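Local coordinates for protein putative metalloprotease II (Bacteroides fragilis, PDB 4ON1) that probably cleaves proteins as a zinc-dependent, extracellular endopeptidase related to fragilysin, at residues A[17-22]-A[32-37]; A[85-88]-A[93-96]; A[206-211]-A[271-276]; A[257-262]-A[298-303]. All coordinates share one frame; numbering follows the deposited sequence.

Interaction 1 of 4, residues A[17-22]-A[32-37]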
loop_
_atom_site.group_PDB
_atom_site.type_symbol
_atom_site.label_atom_id
_atom_site.label_comp_id
_atom_site.label_asym_id
_atom_site.label_seq_id
_atom_site.Cartn_x
_atom_site.Cartn_y
_atom_site.Cartn_z
ATOM N N LEU A 17 -1.783 21.126 21.552
ATOM C CA LEU A 17 -1.738 21.286 20.105
ATOM C C LEU A 17 -0.379 21.752 19.616
ATOM O O LEU A 17 0.224 22.652 20.205
ATOM C CB LEU A 17 -2.813 22.269 19.650
ATOM C CG LEU A 17 -4.204 21.663 19.508
ATOM C CD1 LEU A 17 -5.265 22.743 19.505
ATOM C CD2 LEU A 17 -4.266 20.849 18.224
ATOM N N GLU A 18 0.075 21.173 18.510
ATOM C CA GLU A 18 1.323 21.607 17.890
ATOM C C GLU A 18 1.134 22.123 16.469
ATOM O O GLU A 18 1.990 22.841 15.948
ATOM C CB GLU A 18 2.343 20.465 17.892
ATOM C CG GLU A 18 2.777 20.035 19.289
ATOM C CD GLU A 18 4.017 19.163 19.270
ATOM O OE1 GLU A 18 5.074 19.641 18.801
ATOM O OE2 GLU A 18 3.938 18.004 19.730
ATOM N N HIS A 19 0.026 21.751 15.833
ATOM C CA HIS A 19 -0.183 22.130 14.435
ATOM C C HIS A 19 -1.650 22.385 14.117
ATOM O O HIS A 19 -2.541 21.810 14.747
ATOM C CB HIS A 19 0.341 21.037 13.493
ATOM C CG HIS A 19 1.697 20.517 13.858
ATOM N ND1 HIS A 19 2.863 21.106 13.422
ATOM C CD2 HIS A 19 2.069 19.459 14.619
ATOM C CE1 HIS A 19 3.897 20.437 13.900
ATOM N NE2 HIS A 19 3.444 19.432 14.629
ATOM N N VAL A 20 -1.888 23.233 13.121
ATOM C CA VAL A 20 -3.207 23.377 12.520
ATOM C C VAL A 20 -3.085 23.049 11.046
ATOM O O VAL A 20 -2.030 23.238 10.441
ATOM C CB VAL A 20 -3.798 24.799 12.672
ATOM C CG1 VAL A 20 -3.835 25.224 14.124
ATOM C CG2 VAL A 20 -3.016 25.805 11.816
ATOM N N LEU A 21 -4.167 22.542 10.473
ATOM C CA LEU A 21 -4.168 22.135 9.083
ATOM C C LEU A 21 -5.582 22.205 8.537
ATOM O O LEU A 21 -6.491 21.551 9.054
ATOM C CB LEU A 21 -3.590 20.719 8.942
ATOM C CG LEU A 21 -3.357 20.154 7.538
ATOM C CD1 LEU A 21 -2.385 21.026 6.751
ATOM C CD2 LEU A 21 -2.830 18.726 7.626
ATOM N N ASN A 22 -5.764 23.029 7.511
ATOM C CA ASN A 22 -7.043 23.128 6.819
ATOM C C ASN A 22 -7.017 22.174 5.634
ATOM O O ASN A 22 -6.343 22.425 4.640
ATOM C CB ASN A 22 -7.311 24.571 6.373
ATOM C CG ASN A 22 -8.686 24.749 5.746
ATOM O OD1 ASN A 22 -9.234 23.830 5.137
ATOM N ND2 ASN A 22 -9.247 25.942 5.890
ATOM N N ALA A 32 3.322 18.754 4.242
ATOM C CA ALA A 32 4.713 18.369 4.471
ATOM C C ALA A 32 5.334 19.196 5.595
ATOM O O ALA A 32 6.179 18.703 6.345
ATOM C CB ALA A 32 5.536 18.518 3.179
ATOM N N GLY A 33 4.907 20.451 5.709
ATOM C CA GLY A 33 5.373 21.325 6.774
ATOM C C GLY A 33 5.039 20.756 8.141
ATOM O O GLY A 33 5.814 20.886 9.096
ATOM N N VAL A 34 3.877 20.118 8.233
ATOM C CA VAL A 34 3.470 19.442 9.465
ATOM C C VAL A 34 4.207 18.108 9.650
ATOM O O VAL A 34 4.847 17.879 10.687
ATOM C CB VAL A 34 1.944 19.194 9.487
ATOM C CG1 VAL A 34 1.541 18.347 10.682
ATOM C CG2 VAL A 34 1.184 20.519 9.474
ATOM N N LEU A 35 4.131 17.239 8.646
ATOM C CA LEU A 35 4.670 15.881 8.767
ATOM C C LEU A 35 6.182 15.819 8.976
ATOM O O LEU A 35 6.670 14.955 9.698
ATOM C CB LEU A 35 4.299 15.045 7.535
ATOM C CG LEU A 35 2.800 14.798 7.329
ATOM C CD1 LEU A 35 2.527 13.908 6.114
ATOM C CD2 LEU A 35 2.177 14.200 8.573
ATOM N N SER A 36 6.923 16.736 8.362
ATOM C CA SER A 36 8.378 16.720 8.469
ATOM C C SER A 36 8.885 17.054 9.875
ATOM O O SER A 36 10.060 16.839 10.173
ATOM C CB SER A 36 8.994 17.695 7.465
ATOM O OG SER A 36 8.621 19.025 7.768
ATOM N N LYS A 37 8.015 17.579 10.738
ATOM C CA LYS A 37 8.425 17.927 12.103
ATOM C C LYS A 37 8.121 16.812 13.107
ATOM O O LYS A 37 8.407 16.942 14.300
ATOM C CB LYS A 37 7.740 19.217 12.563
ATOM C CG LYS A 37 8.132 20.460 11.777
ATOM C CD LYS A 37 7.302 21.669 12.208
ATOM C CE LYS A 37 7.667 22.905 11.394
ATOM N NZ LYS A 37 7.698 22.588 9.930
#
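H19 lays one face of its imidazole against V34, and this is where the two segments pack closely. The methyl CG1 of V34 stands 3.8 Å from H19 CG and 4.1 Å from the ring centroid, 19° off the normal, a CH-pi contact displaced toward the rim of the ring. V34 turns CG1 anti to its own backbone N (chi1 173°), which sends that methyl over the ring while CG2 rests 4.1 Å from H19 CB and grazes the backbone carbonyl of V20. The two side chains run past each other in opposite directions. Strand 19-22 leads into helix 28-35, and the chain returns in strand 43-49, which pairs parallel with 19-22, within the N-terminal domain of fragilysin type. From that returning strand H43 meets the H19 ring and hydrogen-bonds NE2 through its ND1, which should limit the rotation of the imidazole, and I45 packs on V34. Toward solvent the contact thins out. There K37 brings only its aliphatic chain to the ring, CD lying in the imidazole plane 4.0 Å from CE1. The exposed lysine then bends at its last torsion (chi4 48°) and curls back on its own helix, where NZ donates to G33 O at 2.7 Å. Just before it in the chain, S36 donates through both OG and N to A32 O, the hydroxyl at 2.8 Å.

Interaction 2 of 4, residues A[85-88]-A[93-96]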
loop_
_atom_site.group_PDB
_atom_site.type_symbol
_atom_site.label_atom_id
_atom_site.label_comp_id
_atom_site.label_asym_id
_atom_site.label_seq_id
_atom_site.Cartn_x
_atom_site.Cartn_y
_atom_site.Cartn_z
ATOM N N ASN A 85 -3.756 7.678 9.018
ATOM C CA ASN A 85 -2.428 7.404 8.483
ATOM C C ASN A 85 -1.988 8.568 7.623
ATOM O O ASN A 85 -2.826 9.286 7.078
ATOM C CB ASN A 85 -2.404 6.119 7.643
ATOM C CG ASN A 85 -2.535 4.861 8.484
ATOM O OD1 ASN A 85 -3.542 4.152 8.412
ATOM N ND2 ASN A 85 -1.520 4.583 9.293
ATOM N N ALA A 86 -0.675 8.742 7.485
ATOM C CA ALA A 86 -0.133 9.758 6.594
ATOM C C ALA A 86 1.157 9.266 5.982
ATOM O O ALA A 86 1.803 8.358 6.510
ATOM C CB ALA A 86 0.097 11.081 7.336
ATOM N N ILE A 87 1.507 9.862 4.849
ATOM C CA ILE A 87 2.727 9.535 4.126
ATOM C C ILE A 87 3.460 10.813 3.758
ATOM O O ILE A 87 2.836 11.746 3.264
ATOM C CB ILE A 87 2.405 8.732 2.852
ATOM C CG1 ILE A 87 1.621 7.464 3.221
ATOM C CG2 ILE A 87 3.674 8.376 2.102
ATOM C CD1 ILE A 87 1.095 6.699 2.029
ATOM N N LEU A 88 4.770 10.868 4.005
ATOM C CA LEU A 88 5.563 12.009 3.559
ATOM C C LEU A 88 6.649 11.574 2.599
ATOM O O LEU A 88 7.574 10.858 2.974
ATOM C CB LEU A 88 6.206 12.755 4.734
ATOM C CG LEU A 88 7.158 13.872 4.272
ATOM C CD1 LEU A 88 6.442 14.913 3.408
ATOM C CD2 LEU A 88 7.827 14.544 5.456
ATOM N N ALA A 93 2.555 14.088 -0.515
ATOM C CA ALA A 93 2.194 13.679 0.834
ATOM C C ALA A 93 0.731 13.306 0.837
ATOM O O ALA A 93 -0.031 13.759 -0.023
ATOM C CB ALA A 93 2.472 14.790 1.851
ATOM N N THR A 94 0.342 12.451 1.776
ATOM C CA THR A 94 -1.048 12.019 1.861
ATOM C C THR A 94 -1.481 11.917 3.305
ATOM O O THR A 94 -0.658 11.739 4.196
ATOM C CB THR A 94 -1.287 10.629 1.208
ATOM O OG1 THR A 94 -0.661 9.617 2.005
ATOM C CG2 THR A 94 -0.746 10.582 -0.216
ATOM N N ILE A 95 -2.786 12.014 3.513
ATOM C CA ILE A 95 -3.422 11.702 4.776
ATOM C C ILE A 95 -4.601 10.809 4.468
ATOM O O ILE A 95 -5.350 11.072 3.527
ATOM C CB ILE A 95 -3.936 12.952 5.527
ATOM C CG1 ILE A 95 -2.800 13.903 5.883
ATOM C CG2 ILE A 95 -4.655 12.542 6.807
ATOM C CD1 ILE A 95 -3.230 14.981 6.864
ATOM N N ARG A 96 -4.747 9.738 5.236
ATOM C CA ARG A 96 -5.907 8.874 5.110
ATOM C C ARG A 96 -6.616 8.822 6.449
ATOM O O ARG A 96 -5.993 8.528 7.472
ATOM C CB ARG A 96 -5.499 7.469 4.648
ATOM C CG ARG A 96 -6.664 6.507 4.536
ATOM C CD ARG A 96 -6.247 5.189 3.920
ATOM N NE ARG A 96 -5.936 5.333 2.503
ATOM C CZ ARG A 96 -5.626 4.324 1.699
ATOM N NH1 ARG A 96 -5.593 3.085 2.172
ATOM N NH2 ARG A 96 -5.356 4.555 0.422
HETATM O O HOH W 1 -6.336 5.521 8.106
#
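I87 and T94 stand side by side on one face of an antiparallel pair of strands, pointing the same way. T94 places OG1 between its backbone N and carbonyl carbon (chi1 70°), a setting that turns the hydroxyl oxygen, not the methyl, to I87, 3.3 Å from I87 CB and nearly as close to CG1 and CD1. The whole CG1-CD1 arm of I87 passes along that oxygen. Beneath them the backbones form a hydrogen-bonded pair: I87 N donates to T94 O at 2.9 Å, and T94 N returns the bond to I87 O. N85 and R96 make the next such pair on this face, R96 N reaching N85 O at 2.7 Å. A water also lies within 3.1 Å of both N85 OD1 and R96 O. The arginine extends from the backbone and bends at chi3, carrying its guanidinium away from N85 to a salt bridge with D105. The other face bears the non-hydrogen-bonded pairs, A86 with I95 and L88 with A93, whose apolar side chains approach to 4.3 Å between A86 CB and I95 CG1. This beta hairpin is flanked by strands 71-78 and 102-109; helix 217-230 packs on the I87 and R96 face, helix 28-35 on the L88, A93 and I95 face.

Interaction 3 of 4, residues A[206-211]-A[271-276]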
loop_
_atom_site.group_PDB
_atom_site.type_symbol
_atom_site.label_atom_id
_atom_site.label_comp_id
_atom_site.label_asym_id
_atom_site.label_seq_id
_atom_site.Cartn_x
_atom_site.Cartn_y
_atom_site.Cartn_z
ATOM N N MET A 206 11.061 -5.988 -2.773
ATOM C CA MET A 206 11.439 -5.277 -3.984
ATOM C C MET A 206 10.190 -5.016 -4.808
ATOM O O MET A 206 9.596 -5.934 -5.376
ATOM C CB MET A 206 12.466 -6.072 -4.792
ATOM C CG MET A 206 13.719 -6.470 -4.016
ATOM S SD MET A 206 14.754 -5.037 -3.634
ATOM C CE MET A 206 15.467 -4.730 -5.257
ATOM N N LEU A 207 9.779 -3.754 -4.849
ATOM C CA LEU A 207 8.543 -3.389 -5.521
ATOM C C LEU A 207 8.874 -2.826 -6.893
ATOM O O LEU A 207 9.448 -1.743 -7.019
ATOM C CB LEU A 207 7.754 -2.389 -4.678
ATOM C CG LEU A 207 7.508 -2.845 -3.234
ATOM C CD1 LEU A 207 6.739 -1.802 -2.464
ATOM C CD2 LEU A 207 6.747 -4.148 -3.208
ATOM N N ILE A 208 8.527 -3.579 -7.925
ATOM C CA ILE A 208 8.980 -3.258 -9.267
ATOM C C ILE A 208 7.842 -2.660 -10.079
ATOM O O ILE A 208 6.831 -3.318 -10.311
ATOM C CB ILE A 208 9.521 -4.507 -9.989
ATOM C CG1 ILE A 208 10.565 -5.229 -9.121
ATOM C CG2 ILE A 208 10.120 -4.118 -11.338
ATOM C CD1 ILE A 208 11.765 -4.346 -8.715
ATOM N N LYS A 209 7.997 -1.407 -10.496
ATOM C CA LYS A 209 6.960 -0.747 -11.295
ATOM C C LYS A 209 6.989 -1.236 -12.728
ATOM O O LYS A 209 8.006 -1.111 -13.407
ATOM C CB LYS A 209 7.123 0.780 -11.262
ATOM C CG LYS A 209 6.969 1.359 -9.861
ATOM C CD LYS A 209 7.417 2.811 -9.787
ATOM C CE LYS A 209 6.470 3.719 -10.550
ATOM N NZ LYS A 209 6.860 5.146 -10.385
ATOM N N GLU A 210 5.871 -1.797 -13.180
ATOM C CA GLU A 210 5.730 -2.224 -14.570
ATOM C C GLU A 210 5.887 -1.011 -15.483
ATOM O O GLU A 210 5.334 0.056 -15.216
ATOM C CB GLU A 210 4.376 -2.909 -14.791
ATOM C CG GLU A 210 4.087 -3.323 -16.238
ATOM C CD GLU A 210 2.707 -3.957 -16.406
ATOM O OE1 GLU A 210 2.342 -4.839 -15.594
ATOM O OE2 GLU A 210 1.980 -3.557 -17.338
ATOM N N LYS A 211 6.703 -1.144 -16.520
ATOM C CA LYS A 211 6.868 -0.047 -17.469
ATOM C C LYS A 211 5.565 0.237 -18.209
ATOM O O LYS A 211 4.929 -0.678 -18.735
ATOM C CB LYS A 211 7.987 -0.336 -18.465
ATOM C CG LYS A 211 8.285 0.866 -19.368
ATOM C CD LYS A 211 9.409 0.570 -20.335
ATOM C CE LYS A 211 9.743 1.793 -21.182
ATOM N NZ LYS A 211 10.844 1.506 -22.149
ATOM N N ARG A 271 15.317 -12.416 -13.823
ATOM C CA ARG A 271 16.463 -13.311 -13.851
ATOM C C ARG A 271 17.570 -12.855 -14.793
ATOM O O ARG A 271 18.709 -13.294 -14.658
ATOM C CB ARG A 271 16.003 -14.724 -14.214
ATOM C CG ARG A 271 15.364 -15.425 -13.033
ATOM C CD ARG A 271 14.492 -16.600 -13.433
ATOM N NE ARG A 271 13.887 -17.186 -12.236
ATOM C CZ ARG A 271 12.734 -17.845 -12.214
ATOM N NH1 ARG A 271 12.041 -18.014 -13.330
ATOM N NH2 ARG A 271 12.271 -18.327 -11.067
ATOM N N SER A 272 17.249 -11.973 -15.732
ATOM C CA SER A 272 18.278 -11.442 -16.623
ATOM C C SER A 272 18.422 -9.930 -16.478
ATOM O O SER A 272 19.075 -9.282 -17.293
ATOM C CB SER A 272 17.968 -11.794 -18.080
ATOM O OG SER A 272 16.687 -11.325 -18.450
ATOM N N TRP A 273 17.833 -9.383 -15.418
ATOM C CA TRP A 273 17.905 -7.948 -15.137
ATOM C C TRP A 273 19.161 -7.613 -14.337
ATOM O O TRP A 273 19.257 -7.933 -13.150
ATOM C CB TRP A 273 16.666 -7.505 -14.366
ATOM C CG TRP A 273 16.462 -6.024 -14.292
ATOM C CD1 TRP A 273 17.047 -5.072 -15.076
ATOM C CD2 TRP A 273 15.592 -5.325 -13.388
ATOM N NE1 TRP A 273 16.599 -3.825 -14.711
ATOM C CE2 TRP A 273 15.705 -3.953 -13.682
ATOM C CE3 TRP A 273 14.730 -5.731 -12.361
ATOM C CZ2 TRP A 273 14.988 -2.974 -12.979
ATOM C CZ3 TRP A 273 14.018 -4.759 -11.661
ATOM C CH2 TRP A 273 14.154 -3.393 -11.977
ATOM N N ASP A 274 20.119 -6.946 -14.973
ATOM C CA ASP A 274 21.402 -6.711 -14.319
ATOM C C ASP A 274 21.276 -5.763 -13.121
ATOM O O ASP A 274 22.114 -5.788 -12.216
ATOM C CB ASP A 274 22.427 -6.190 -15.333
ATOM C CG ASP A 274 22.036 -4.857 -15.933
ATOM O OD1 ASP A 274 20.822 -4.568 -16.021
ATOM O OD2 ASP A 274 22.948 -4.107 -16.336
ATOM N N GLU A 275 20.226 -4.945 -13.102
ATOM C CA GLU A 275 19.999 -4.035 -11.982
ATOM C C GLU A 275 19.722 -4.769 -10.656
ATOM O O GLU A 275 19.892 -4.192 -9.582
ATOM C CB GLU A 275 18.864 -3.049 -12.320
ATOM C CG GLU A 275 19.354 -1.827 -13.141
ATOM C CD GLU A 275 18.236 -0.936 -13.707
ATOM O OE1 GLU A 275 17.752 -0.033 -12.992
ATOM O OE2 GLU A 275 17.859 -1.122 -14.884
ATOM N N VAL A 276 19.305 -6.034 -10.720
ATOM C CA VAL A 276 19.015 -6.780 -9.487
ATOM C C VAL A 276 19.850 -8.056 -9.406
ATOM O O VAL A 276 19.481 -9.011 -8.718
ATOM C CB VAL A 276 17.507 -7.140 -9.340
ATOM C CG1 VAL A 276 16.675 -5.881 -9.172
ATOM C CG2 VAL A 276 17.013 -7.966 -10.534
#
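The indole of W273 offers its benzene edge to I208 and one face to E275. At the edge, I208 CD1 lies in the ring plane 3.7 Å from W273 CZ3, and CG2 adds a second methyl 4.0 Å from the same carbon. The two side chains approach from opposite directions. Over one face, CB of E275 sits 3.3 Å above the plane, displaced toward the rim, and the carboxylate folds round so that OE2 accepts a weak, bent hydrogen bond from W273 NE1 at 3.0 Å. Across the 3-10 turn, V276 N bonds to W273 O. Tryptophan CG is anti to the backbone N (chi1 -167°), which swings the six-membered ring out toward the strand. Beside it, V276 CG1 meets the thioether methyl of M206, CE, at 4.3 Å, a looser apolar touch. All four residues that meet are buried. The contact ties the loop after helix 259-271 to strand 201-209 of the protease part. Y269 from the end of that helix meets the W273 ring, and Y284 of the adjoining parallel strand 284-288 touches both M206 and V276; strand 240-248 runs along the other flank of 201-209.

Interaction 4 of 4, residues A[257-262]-A[298-303]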
loop_
_atom_site.group_PDB
_atom_site.type_symbol
_atom_site.label_atom_id
_atom_site.label_comp_id
_atom_site.label_asym_id
_atom_site.label_seq_id
_atom_site.Cartn_x
_atom_site.Cartn_y
_atom_site.Cartn_z
ATOM N N ASP A 257 -3.736 -9.605 -19.831
ATOM C CA ASP A 257 -2.910 -10.801 -19.659
ATOM C C ASP A 257 -3.343 -11.712 -18.515
ATOM O O ASP A 257 -3.898 -11.270 -17.514
ATOM C CB ASP A 257 -1.449 -10.408 -19.434
ATOM C CG ASP A 257 -0.780 -9.889 -20.691
ATOM O OD1 ASP A 257 -1.482 -9.687 -21.706
ATOM O OD2 ASP A 257 0.453 -9.676 -20.654
ATOM N N TYR A 258 -3.042 -12.994 -18.680
ATOM C CA TYR A 258 -3.394 -14.014 -17.713
ATOM C C TYR A 258 -2.338 -14.001 -16.630
ATOM O O TYR A 258 -1.143 -13.914 -16.929
ATOM C CB TYR A 258 -3.466 -15.379 -18.378
ATOM C CG TYR A 258 -3.741 -16.522 -17.435
ATOM C CD1 TYR A 258 -4.775 -16.456 -16.506
ATOM C CD2 TYR A 258 -2.977 -17.676 -17.486
ATOM C CE1 TYR A 258 -5.034 -17.510 -15.652
ATOM C CE2 TYR A 258 -3.232 -18.736 -16.643
ATOM C CZ TYR A 258 -4.256 -18.646 -15.726
ATOM O OH TYR A 258 -4.504 -19.701 -14.883
ATOM N N GLU A 259 -2.782 -14.060 -15.379
ATOM C CA GLU A 259 -1.910 -13.820 -14.236
ATOM C C GLU A 259 -0.739 -14.799 -14.151
ATOM O O GLU A 259 0.367 -14.397 -13.784
ATOM C CB GLU A 259 -2.724 -13.826 -12.934
ATOM C CG GLU A 259 -3.502 -15.107 -12.652
ATOM C CD GLU A 259 -4.950 -15.019 -13.128
ATOM O OE1 GLU A 259 -5.263 -14.143 -13.963
ATOM O OE2 GLU A 259 -5.781 -15.823 -12.659
ATOM N N VAL A 260 -0.975 -16.072 -14.461
ATOM C CA VAL A 260 0.088 -17.074 -14.374
ATOM C C VAL A 260 1.208 -16.769 -15.372
ATOM O O VAL A 260 2.386 -16.803 -15.023
ATOM C CB VAL A 260 -0.453 -18.490 -14.617
ATOM C CG1 VAL A 260 0.680 -19.520 -14.618
ATOM C CG2 VAL A 260 -1.495 -18.851 -13.563
ATOM N N SER A 261 0.824 -16.459 -16.607
ATOM C CA SER A 261 1.772 -16.058 -17.637
ATOM C C SER A 261 2.479 -14.760 -17.264
ATOM O O SER A 261 3.690 -14.620 -17.460
ATOM C CB SER A 261 1.059 -15.890 -18.978
ATOM O OG SER A 261 0.143 -16.943 -19.184
ATOM N N ALA A 262 1.716 -13.805 -16.735
ATOM C CA ALA A 262 2.273 -12.508 -16.348
ATOM C C ALA A 262 3.317 -12.647 -15.240
ATOM O O ALA A 262 4.358 -11.992 -15.264
ATOM C CB ALA A 262 1.166 -11.562 -15.917
ATOM N N PHE A 298 -6.765 -9.172 -9.378
ATOM C CA PHE A 298 -6.187 -7.953 -8.814
ATOM C C PHE A 298 -4.742 -8.158 -8.385
ATOM O O PHE A 298 -3.970 -7.204 -8.281
ATOM C CB PHE A 298 -7.004 -7.477 -7.611
ATOM C CG PHE A 298 -8.485 -7.476 -7.849
ATOM C CD1 PHE A 298 -9.005 -7.039 -9.057
ATOM C CD2 PHE A 298 -9.355 -7.912 -6.864
ATOM C CE1 PHE A 298 -10.374 -7.042 -9.281
ATOM C CE2 PHE A 298 -10.722 -7.917 -7.077
ATOM C CZ PHE A 298 -11.230 -7.480 -8.291
ATOM N N GLY A 299 -4.388 -9.409 -8.125
ATOM C CA GLY A 299 -3.057 -9.752 -7.668
ATOM C C GLY A 299 -2.876 -11.250 -7.774
ATOM O O GLY A 299 -3.852 -11.988 -7.893
ATOM N N TYR A 300 -1.629 -11.704 -7.750
ATOM C CA TYR A 300 -1.341 -13.127 -7.861
ATOM C C TYR A 300 0.024 -13.426 -7.275
ATOM O O TYR A 300 1.008 -12.784 -7.633
ATOM C CB TYR A 300 -1.412 -13.582 -9.323
ATOM C CG TYR A 300 -1.252 -15.080 -9.514
ATOM C CD1 TYR A 300 -2.306 -15.952 -9.286
ATOM C CD2 TYR A 300 -0.043 -15.612 -9.938
ATOM C CE1 TYR A 300 -2.154 -17.317 -9.467
ATOM C CE2 TYR A 300 0.124 -16.962 -10.119
ATOM C CZ TYR A 300 -0.933 -17.812 -9.886
ATOM O OH TYR A 300 -0.754 -19.160 -10.081
ATOM N N ALA A 301 0.070 -14.398 -6.368
ATOM C CA ALA A 301 1.303 -14.753 -5.670
ATOM C C ALA A 301 1.866 -16.071 -6.183
ATOM O O ALA A 301 1.110 -16.982 -6.533
ATOM C CB ALA A 301 1.048 -14.836 -4.165
ATOM N N SER A 302 3.193 -16.181 -6.209
ATOM C CA SER A 302 3.852 -17.374 -6.745
ATOM C C SER A 302 3.584 -18.617 -5.911
ATOM O O SER A 302 3.691 -19.733 -6.410
ATOM C CB SER A 302 5.359 -17.157 -6.866
ATOM O OG SER A 302 5.942 -16.943 -5.605
ATOM N N GLY A 303 3.289 -18.427 -4.629
ATOM C CA GLY A 303 2.984 -19.539 -3.749
ATOM C C GLY A 303 2.532 -19.066 -2.378
ATOM O O GLY A 303 2.618 -17.890 -2.044
#
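E259 opens the first turn of helix 259-271 just where strand 299-301 passes, its CA 6.4 Å from that of Y300. Y258 holds the N-cap position, and A262 N bonds back to Y258 O at 2.9 Å. No hydrogen bond crosses between helix and strand, so the contact rests mainly on side chains. The Y300 ring points from the extended backbone toward the helix start, and E259 crosses it at about a right angle. The glutamate puts CG between its backbone N and carbonyl carbon (chi1 58°), laying that methylene over one face of the phenol: CG is 3.7 Å from Y300 CD1 and 4.0 Å from the ring centroid, a CH-pi contact. Its CB also rests 3.8 Å from Y300 CB. A bend at chi2 then leads the carboxylate off the ring, and OE1 takes a weak hydrogen bond with T297 OG1. Toward the hydroxyl end, V260 CG2 reaches Y300 OH at 3.6 Å, obliquely to the ring. I321 of strand 319-323 packs on both E259 and Y300, and P178 also touches the tyrosine. Strand 299-301 runs antiparallel to 319-323, like the edge strand above the metzincin cleft, and its A301 bonds the backbone of D176. On the zinc, D176 joins H334, H338 and H344 of the HExxHxxGxxH motif, consistent with a latent form, as in profragilysin.

In the fold
Interactions 1 and 2 form one continuous body in the N-terminal domain: their centres are 12 Å apart, and helix 28-35 joins them, L35 CD1 lying 3.6 Å from I87 O and A32 CB 3.7 Å from L88 CD1. Interactions 3 and 4 belong to the protease part, with centres 16 Å apart and nearest atoms about 7 Å apart; helix 259-271 links them, starting in interaction 4 and ending at interaction 3. Helix 217-230 borders both interaction 2 and strand 201-209 of interaction 3. Only interaction 4 is near the metal, the Y300 side chain being about 8 Å from the zinc ion and about 5 Å from that of D176. Interaction 1 is the most distant from interaction 4, their centres 41 Å apart.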